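Long-range contacts in glutamine amidotransferase domain-containing protein (Streptococcus mutans, PDB 3L7N), which probably uses glutamine as a nitrogen donor, as a class I glutamine amidotransferase domain whose acceptor substrate is not established: residues A[112-118]-A[137-143]; A[143-149]-A[162-167]; A[97-101]-A[169-175]. All blocks are in the same frame, centred on the assembly; numbering follows the deposited sequence.

Contact 1. Residues A[112-118]-A[137-143]; sequences EIGNYLI and LLVGHWH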
# COMPACT_ATOMS: atom_id res chain seq x y z
N GLU A 112 9.04 4.17 -9.77
CA GLU A 112 9.88 3.18 -9.08
C GLU A 112 9.25 1.77 -9.16
O GLU A 112 8.09 1.56 -8.78
CB GLU A 112 10.11 3.57 -7.63
CG GLU A 112 10.83 4.86 -7.42
CD GLU A 112 10.86 5.27 -5.91
OE1 GLU A 112 11.98 5.55 -5.35
OE2 GLU A 112 9.78 5.22 -5.27
N ILE A 113 10.04 0.82 -9.63
CA ILE A 113 9.58 -0.54 -9.90
C ILE A 113 10.72 -1.47 -9.57
O ILE A 113 11.64 -1.59 -10.33
CB ILE A 113 9.23 -0.71 -11.40
CG1 ILE A 113 8.04 0.17 -11.79
CG2 ILE A 113 9.02 -2.13 -11.71
CD1 ILE A 113 7.47 -0.16 -13.14
N GLY A 114 10.72 -2.04 -8.40
CA GLY A 114 11.78 -2.88 -8.03
C GLY A 114 12.03 -2.76 -6.60
O GLY A 114 11.24 -2.23 -5.90
N ASN A 115 13.16 -3.27 -6.14
CA ASN A 115 13.45 -3.22 -4.72
C ASN A 115 14.50 -2.18 -4.38
O ASN A 115 15.65 -2.31 -4.74
CB ASN A 115 13.83 -4.61 -4.20
CG ASN A 115 12.78 -5.64 -4.47
OD1 ASN A 115 12.99 -6.55 -5.23
ND2 ASN A 115 11.60 -5.46 -3.87
N TYR A 116 14.05 -1.09 -3.72
CA TYR A 116 14.94 0.03 -3.37
C TYR A 116 14.89 0.39 -1.88
O TYR A 116 13.98 -0.02 -1.15
CB TYR A 116 14.66 1.23 -4.23
CG TYR A 116 14.89 0.98 -5.69
CD1 TYR A 116 16.18 1.00 -6.23
CD2 TYR A 116 13.83 0.75 -6.55
CE1 TYR A 116 16.39 0.79 -7.57
CE2 TYR A 116 14.03 0.57 -7.91
CZ TYR A 116 15.31 0.57 -8.41
OH TYR A 116 15.51 0.32 -9.76
N LEU A 117 15.95 1.05 -1.42
CA LEU A 117 15.96 1.53 -0.06
C LEU A 117 14.88 2.55 0.10
O LEU A 117 14.64 3.36 -0.78
CB LEU A 117 17.32 2.16 0.30
CG LEU A 117 18.49 1.25 0.70
CD1 LEU A 117 19.81 2.05 0.55
CD2 LEU A 117 18.34 0.69 2.17
N ILE A 118 14.19 2.45 1.20
CA ILE A 118 13.49 3.57 1.77
C ILE A 118 14.27 3.91 3.04
O ILE A 118 15.07 3.05 3.53
CB ILE A 118 11.97 3.21 2.15
CG1 ILE A 118 11.92 2.00 3.07
CG2 ILE A 118 11.12 2.98 0.85
CD1 ILE A 118 10.88 2.05 4.07
N LEU A 137 16.12 0.42 4.54
CA LEU A 137 15.61 -0.93 4.32
C LEU A 137 15.29 -1.12 2.89
O LEU A 137 14.70 -0.26 2.28
CB LEU A 137 14.37 -1.14 5.13
CG LEU A 137 13.77 -2.53 5.14
CD1 LEU A 137 14.81 -3.62 5.62
CD2 LEU A 137 12.57 -2.50 6.04
N LEU A 138 15.69 -2.23 2.34
CA LEU A 138 15.29 -2.52 0.99
C LEU A 138 13.80 -3.09 0.95
O LEU A 138 13.46 -4.06 1.68
CB LEU A 138 16.30 -3.45 0.31
CG LEU A 138 16.76 -2.86 -1.04
CD1 LEU A 138 17.88 -1.87 -0.88
CD2 LEU A 138 17.17 -3.88 -1.90
N VAL A 139 12.92 -2.37 0.24
CA VAL A 139 11.51 -2.76 0.13
C VAL A 139 11.08 -2.70 -1.30
O VAL A 139 11.82 -2.16 -2.18
CB VAL A 139 10.54 -1.84 1.02
CG1 VAL A 139 10.96 -1.86 2.48
CG2 VAL A 139 10.42 -0.42 0.45
N GLY A 140 9.89 -3.24 -1.59
CA GLY A 140 9.37 -3.27 -2.97
C GLY A 140 8.71 -1.96 -3.42
O GLY A 140 8.26 -1.19 -2.59
N HIS A 141 8.66 -1.71 -4.72
CA HIS A 141 8.06 -0.51 -5.24
C HIS A 141 7.42 -0.84 -6.51
O HIS A 141 7.98 -1.62 -7.29
CB HIS A 141 9.13 0.59 -5.51
CG HIS A 141 9.83 1.05 -4.29
ND1 HIS A 141 10.92 0.38 -3.77
CD2 HIS A 141 9.53 2.03 -3.42
CE1 HIS A 141 11.26 0.93 -2.61
NE2 HIS A 141 10.43 1.94 -2.38
N TRP A 142 6.25 -0.24 -6.78
CA TRP A 142 5.62 -0.35 -8.10
C TRP A 142 4.64 0.81 -8.43
O TRP A 142 3.47 0.57 -8.65
CB TRP A 142 4.90 -1.68 -8.25
CG TRP A 142 4.89 -2.17 -9.64
CD1 TRP A 142 4.19 -1.64 -10.69
CD2 TRP A 142 5.61 -3.31 -10.16
NE1 TRP A 142 4.46 -2.37 -11.86
CE2 TRP A 142 5.32 -3.39 -11.55
CE3 TRP A 142 6.45 -4.28 -9.59
CZ2 TRP A 142 5.82 -4.42 -12.36
CZ3 TRP A 142 6.98 -5.26 -10.40
CH2 TRP A 142 6.66 -5.33 -11.77
N HIS A 143 5.16 2.05 -8.58
CA HIS A 143 4.26 3.20 -8.79
C HIS A 143 4.74 4.23 -9.74
O HIS A 143 5.89 4.28 -10.09
CB HIS A 143 3.99 3.89 -7.50
CG HIS A 143 5.18 4.56 -6.93
ND1 HIS A 143 6.30 3.86 -6.54
CD2 HIS A 143 5.43 5.86 -6.68
CE1 HIS A 143 7.19 4.70 -6.04
NE2 HIS A 143 6.68 5.92 -6.10

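Contact 2. Residues A[143-149]-A[162-167]; sequences HGDMPGL and CPRQII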
# COMPACT_ATOMS: atom_id res chain seq x y z
N HIS A 143 5.16 2.05 -8.58
CA HIS A 143 4.26 3.20 -8.79
C HIS A 143 4.74 4.23 -9.74
O HIS A 143 5.89 4.28 -10.09
CB HIS A 143 3.99 3.89 -7.50
CG HIS A 143 5.18 4.56 -6.93
ND1 HIS A 143 6.30 3.86 -6.54
CD2 HIS A 143 5.43 5.86 -6.68
CE1 HIS A 143 7.19 4.70 -6.04
NE2 HIS A 143 6.68 5.92 -6.10
N GLY A 144 3.82 5.10 -10.12
CA GLY A 144 4.13 6.27 -10.89
C GLY A 144 3.63 7.48 -10.16
O GLY A 144 4.11 8.59 -10.40
N ASP A 145 2.69 7.27 -9.22
CA ASP A 145 2.10 8.36 -8.43
C ASP A 145 2.43 8.19 -6.93
O ASP A 145 3.16 7.28 -6.55
CB ASP A 145 0.61 8.39 -8.63
CG ASP A 145 0.23 8.89 -9.96
OD1 ASP A 145 1.09 9.40 -10.69
OD2 ASP A 145 -0.94 8.76 -10.32
N MET A 146 1.96 9.13 -6.12
CA MET A 146 2.15 9.08 -4.67
C MET A 146 1.02 9.86 -3.94
O MET A 146 0.23 10.55 -4.58
CB MET A 146 3.50 9.66 -4.30
CG MET A 146 3.56 11.27 -4.38
SD MET A 146 5.20 12.01 -3.97
CE MET A 146 4.79 13.71 -4.13
N PRO A 147 0.94 9.74 -2.63
CA PRO A 147 -0.27 10.33 -2.02
C PRO A 147 -0.17 11.88 -1.67
O PRO A 147 0.92 12.38 -1.32
CB PRO A 147 -0.49 9.50 -0.76
CG PRO A 147 0.81 8.75 -0.54
CD PRO A 147 1.45 8.59 -1.84
N GLY A 148 -1.30 12.60 -1.80
CA GLY A 148 -1.51 13.90 -1.09
C GLY A 148 -1.06 13.88 0.38
O GLY A 148 -1.20 12.88 1.07
N LEU A 149 -0.48 14.98 0.84
CA LEU A 149 -0.14 15.10 2.30
C LEU A 149 -0.95 16.25 2.99
O LEU A 149 -0.62 17.41 2.84
CB LEU A 149 1.37 15.29 2.50
CG LEU A 149 1.81 15.22 3.95
CD1 LEU A 149 1.92 13.74 4.41
CD2 LEU A 149 3.14 15.98 4.22
N CYS A 162 11.10 9.05 -4.43
CA CYS A 162 9.78 9.49 -3.97
C CYS A 162 9.81 9.86 -2.52
O CYS A 162 10.32 9.09 -1.70
CB CYS A 162 8.73 8.39 -4.23
SG CYS A 162 7.19 8.61 -3.46
N PRO A 163 9.32 11.09 -2.20
CA PRO A 163 9.43 11.72 -0.87
C PRO A 163 8.31 11.33 0.12
O PRO A 163 8.28 11.82 1.25
CB PRO A 163 9.36 13.20 -1.18
CG PRO A 163 8.62 13.29 -2.50
CD PRO A 163 8.90 12.05 -3.25
N ARG A 164 7.43 10.42 -0.29
CA ARG A 164 6.30 10.04 0.54
C ARG A 164 6.06 8.46 0.56
O ARG A 164 5.19 7.95 -0.15
CB ARG A 164 5.04 10.78 0.03
CG ARG A 164 5.03 12.24 0.35
CD ARG A 164 4.01 12.96 -0.42
NE ARG A 164 4.13 14.36 -0.15
CZ ARG A 164 3.28 15.32 -0.55
NH1 ARG A 164 2.17 15.04 -1.22
NH2 ARG A 164 3.56 16.57 -0.26
N GLN A 165 6.87 7.74 1.29
CA GLN A 165 6.82 6.33 1.16
C GLN A 165 5.87 5.76 2.19
O GLN A 165 5.10 4.87 1.90
CB GLN A 165 8.22 5.69 1.31
CG GLN A 165 9.06 5.74 0.10
CD GLN A 165 8.40 5.14 -1.13
OE1 GLN A 165 7.33 4.57 -1.06
NE2 GLN A 165 9.06 5.29 -2.30
N ILE A 166 5.95 6.27 3.41
CA ILE A 166 5.11 5.85 4.47
C ILE A 166 4.58 7.12 5.13
O ILE A 166 5.33 8.12 5.23
CB ILE A 166 5.88 5.13 5.47
CG1 ILE A 166 6.44 3.84 4.89
CG2 ILE A 166 5.04 4.86 6.65
CD1 ILE A 166 7.23 3.02 5.92
N ILE A 167 3.28 7.13 5.50
CA ILE A 167 2.63 8.36 6.01
C ILE A 167 1.73 7.99 7.16
O ILE A 167 1.08 6.96 7.12
CB ILE A 167 1.81 9.07 4.93
CG1 ILE A 167 2.68 9.51 3.80
CG2 ILE A 167 0.98 10.29 5.54
CD1 ILE A 167 1.87 10.14 2.66

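Contact 3. Residues A[97-101]-A[169-175]; sequences MGVAY and FGPKQYA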
# COMPACT_ATOMS: atom_id res chain seq x y z
N MET A 97 -6.38 7.00 0.83
CA MET A 97 -6.30 7.57 2.15
C MET A 97 -5.95 9.09 2.12
O MET A 97 -6.61 9.89 2.79
CB MET A 97 -5.37 6.81 3.02
CG MET A 97 -5.82 5.45 3.25
SD MET A 97 -4.76 4.66 4.37
CE MET A 97 -5.17 5.53 5.84
N GLY A 98 -5.01 9.49 1.26
CA GLY A 98 -4.68 10.86 1.13
C GLY A 98 -5.92 11.70 0.83
O GLY A 98 -6.21 12.73 1.55
N VAL A 99 -6.67 11.28 -0.21
CA VAL A 99 -7.85 11.98 -0.62
C VAL A 99 -8.81 11.99 0.50
O VAL A 99 -9.38 12.99 0.78
CB VAL A 99 -8.49 11.34 -1.86
CG1 VAL A 99 -9.75 12.04 -2.23
CG2 VAL A 99 -7.55 11.40 -2.99
N ALA A 100 -8.96 10.87 1.19
CA ALA A 100 -9.97 10.79 2.24
C ALA A 100 -9.71 11.84 3.31
O ALA A 100 -10.62 12.35 3.90
CB ALA A 100 -10.02 9.44 2.84
N TYR A 101 -8.43 12.14 3.53
CA TYR A 101 -7.95 13.04 4.62
C TYR A 101 -7.69 14.49 4.13
O TYR A 101 -7.11 15.29 4.88
CB TYR A 101 -6.67 12.49 5.22
CG TYR A 101 -6.92 11.45 6.27
CD1 TYR A 101 -7.27 11.82 7.55
CD2 TYR A 101 -6.85 10.06 5.97
CE1 TYR A 101 -7.50 10.85 8.57
CE2 TYR A 101 -7.06 9.10 6.97
CZ TYR A 101 -7.40 9.53 8.28
OH TYR A 101 -7.64 8.64 9.28
N PHE A 169 -1.40 9.25 8.83
CA PHE A 169 -2.57 10.12 8.75
C PHE A 169 -3.27 10.26 10.08
O PHE A 169 -4.00 11.23 10.30
CB PHE A 169 -3.56 9.55 7.74
CG PHE A 169 -3.14 9.69 6.33
CD1 PHE A 169 -3.34 10.89 5.64
CD2 PHE A 169 -2.52 8.63 5.67
CE1 PHE A 169 -2.91 11.04 4.29
CE2 PHE A 169 -2.09 8.76 4.32
CZ PHE A 169 -2.29 9.97 3.63
N GLY A 170 -3.15 9.25 10.92
CA GLY A 170 -3.91 9.21 12.14
C GLY A 170 -3.25 8.29 13.12
O GLY A 170 -2.24 7.68 12.78
N PRO A 171 -3.76 8.24 14.36
CA PRO A 171 -3.09 7.48 15.41
C PRO A 171 -2.93 6.05 15.03
O PRO A 171 -1.93 5.38 15.43
CB PRO A 171 -4.03 7.59 16.59
CG PRO A 171 -5.04 8.71 16.22
CD PRO A 171 -4.68 9.25 14.90
N LYS A 172 -3.90 5.53 14.26
CA LYS A 172 -3.87 4.12 13.89
C LYS A 172 -4.15 3.92 12.42
O LYS A 172 -4.65 2.91 12.02
CB LYS A 172 -4.85 3.32 14.78
CG LYS A 172 -4.39 3.29 16.24
CD LYS A 172 -4.70 2.00 16.91
CE LYS A 172 -3.44 1.42 17.52
NZ LYS A 172 -3.72 0.14 18.28
N GLN A 173 -3.85 4.94 11.63
CA GLN A 173 -4.24 4.98 10.22
C GLN A 173 -3.01 5.34 9.42
O GLN A 173 -2.58 6.51 9.44
CB GLN A 173 -5.33 6.05 9.98
CG GLN A 173 -6.71 5.77 10.58
CD GLN A 173 -6.76 6.00 12.08
OE1 GLN A 173 -5.96 6.72 12.62
NE2 GLN A 173 -7.64 5.30 12.75
N TYR A 174 -2.40 4.32 8.75
CA TYR A 174 -1.06 4.42 8.10
C TYR A 174 -1.20 4.15 6.63
O TYR A 174 -2.14 3.52 6.22
CB TYR A 174 -0.14 3.41 8.70
CG TYR A 174 0.44 3.84 9.98
CD1 TYR A 174 1.81 4.26 10.07
CD2 TYR A 174 -0.36 3.92 11.14
CE1 TYR A 174 2.36 4.70 11.32
CE2 TYR A 174 0.19 4.39 12.39
CZ TYR A 174 1.53 4.77 12.46
OH TYR A 174 2.01 5.19 13.63
N ALA A 175 -0.26 4.61 5.83
CA ALA A 175 -0.30 4.40 4.39
C ALA A 175 1.09 4.05 3.92
O ALA A 175 2.03 4.62 4.38
CB ALA A 175 -0.76 5.60 3.72

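Contact 1. Residues A[112-118]-A[137-143]
His141 turns the edge of its imidazole to 112-118: Gly114 O, Tyr116 O and Ile118 CG2 all lie near the ring plane. Its ND1 makes a weak, long hydrogen bond of 3.4 Å to Gly114 O, the same oxygen that accepts a weak bond from His141 N. Further round the edge His141 NE2 meets Ile118 CG2 at 3.5 Å, and that methyl also rests on Val139 CG2. Glu112 sends an extended chain, CG anti to the carbonyl carbon, alongside His143, the two side chains pointing the same way. The carboxylate finds its strongest partner elsewhere, Ser159, through OE1. On the face of the sheet that carries Ile113 and Trp142, Ile113 CG2 sits 3.7 Å from the centroid of the indole six-membered ring of Trp142, 1° off its normal, a CH-pi contact over the face; the indole NE1 is bonded to Glu194.

These side chains are positioned by an antiparallel ladder. Gly114 N to His141 O (3.0 Å), Val139 N to Tyr116 O (2.9 Å, 175° at the hydrogen) and the paired bonds of Ile118 with Leu137 set the register. At the far end Trp142 and His143 both face Glu112, a classic beta bulge, while the chain of 112-118 turns a corner at Gly114, whose phi of 146° suits glycine. The chemistry implies a polar cluster on one face of the sheet, where Glu112, His141 and His143 gather: with Glu112 OE2 4.4 Å from His141 NE2, the carboxylate may favour protonation of His141, although its charge is not observed.

Contact 2. Residues A[143-149]-A[162-167]
Arg164, Met146 and Leu149 dominate this contact, in which the chain leaving short strand 145-146 packs against the loop that leads into strand 166-170 of the large mixed sheet of the class I amidotransferase fold. The guanidinium of Arg164 is sandwiched: Leu149 CB lies over the middle of one face, 3.6 Å from Arg164 CZ, and Met146 CE comes over the opposite face. An extended chain from CG to NE carries the group out between them.

Met146 reaches the same arginine with its CG between the backbone N and the carbonyl carbon (chi1 75°), after which the chain runs straight, laying Met146 SD against Pro163 CD at 3.8 Å and Met146 CE against Arg164 CD at 3.9 Å. Nearer the backbone, Met146 CB touches Cys162 SG, also at 3.9 Å. Cys162 CB meets the edge of the His143 ring, close to its plane, 3.7 Å from His143 NE2.

Leu149 turns its other end to the strand: Leu149 CD1 packs on Ile167 CG2 at 3.8 Å. Pro147 and Ile167 lie alongside each other, pointing opposite ways, with Pro147 CG 3.6 Å from Ile167 CD1. Val155 of strand 154-158 also touches both Leu149 and Arg164. One polar bond joins the segments: Arg164 NH1 donates to Pro147 O at 2.9 Å with an angle of 157° at the hydrogen, landing on a lone pair in the carbonyl plane.

Contact 3. Residues A[97-101]-A[169-175]
Tyr101 and Phe169 form the aromatic part of this contact, their planes 19° apart but slid so far that the rings barely overlap, with centroids 5.0 Å from each other. The closer geometry is a CH-pi contact: Phe169 CB sits 3.8 Å from the centroid of the Tyr101 ring, 17° off the normal and therefore over the face. The phenyl ring then extends toward the helix, where Phe169 CZ lies 3.6 Å from Gly98 CA.

Apolar contacts of Met97 make a second group. Met97 CB touches Phe169 CE2 at 4.0 Å, and the chain, extended to SD and bent at chi3 (70°), places Met97 SD 4.2 Å from Ala175 CB and turns CE to Gln173 CB. Met97 SD also approaches Tyr174 O at 3.4 Å.

Polar groups contribute mainly within 169-175. Tyr101 OH lies beside the aliphatic part of Gln173, 3.3 Å from Gln173 CG. The amide OE1 of Gln173 accepts from Lys172 N, the donor standing above the carbonyl plane, while NE2 is bonded to Lys85 O. Gln173 O receives both Phe169 N and Gly170 N, the classic beta bulge of this hairpin.

The contact thus seats the C-terminal end of helix 92-100 on the hairpin of strands 166-170 and 173-176, with helix 70-82 touching Tyr101 and strand 86-90 touching Met97 and Gln173.

All three contacts belong to one mixed sheet and its connections. Contacts 1 and 2 have centres about 12 Å apart, share His143 and touch directly, contact 1 closing before contact 2 opens along the chain. Contacts 2 and 3, also about 12 Å apart between centres, both use strand 166-170, and Ile167 O probably accepts a hydrogen bond from Ala175 N. Contacts 1 and 3 lie about 21 Å apart between centres, on opposite sides of the chain's centre. Because 97-101 pairs with 169-175, contact 3 spans both others in sequence. Contact 3 seats helix 92-100, which follows a probable nucleophile elbow, on the sheet, while contacts 1 and 2 hold together its antiparallel part.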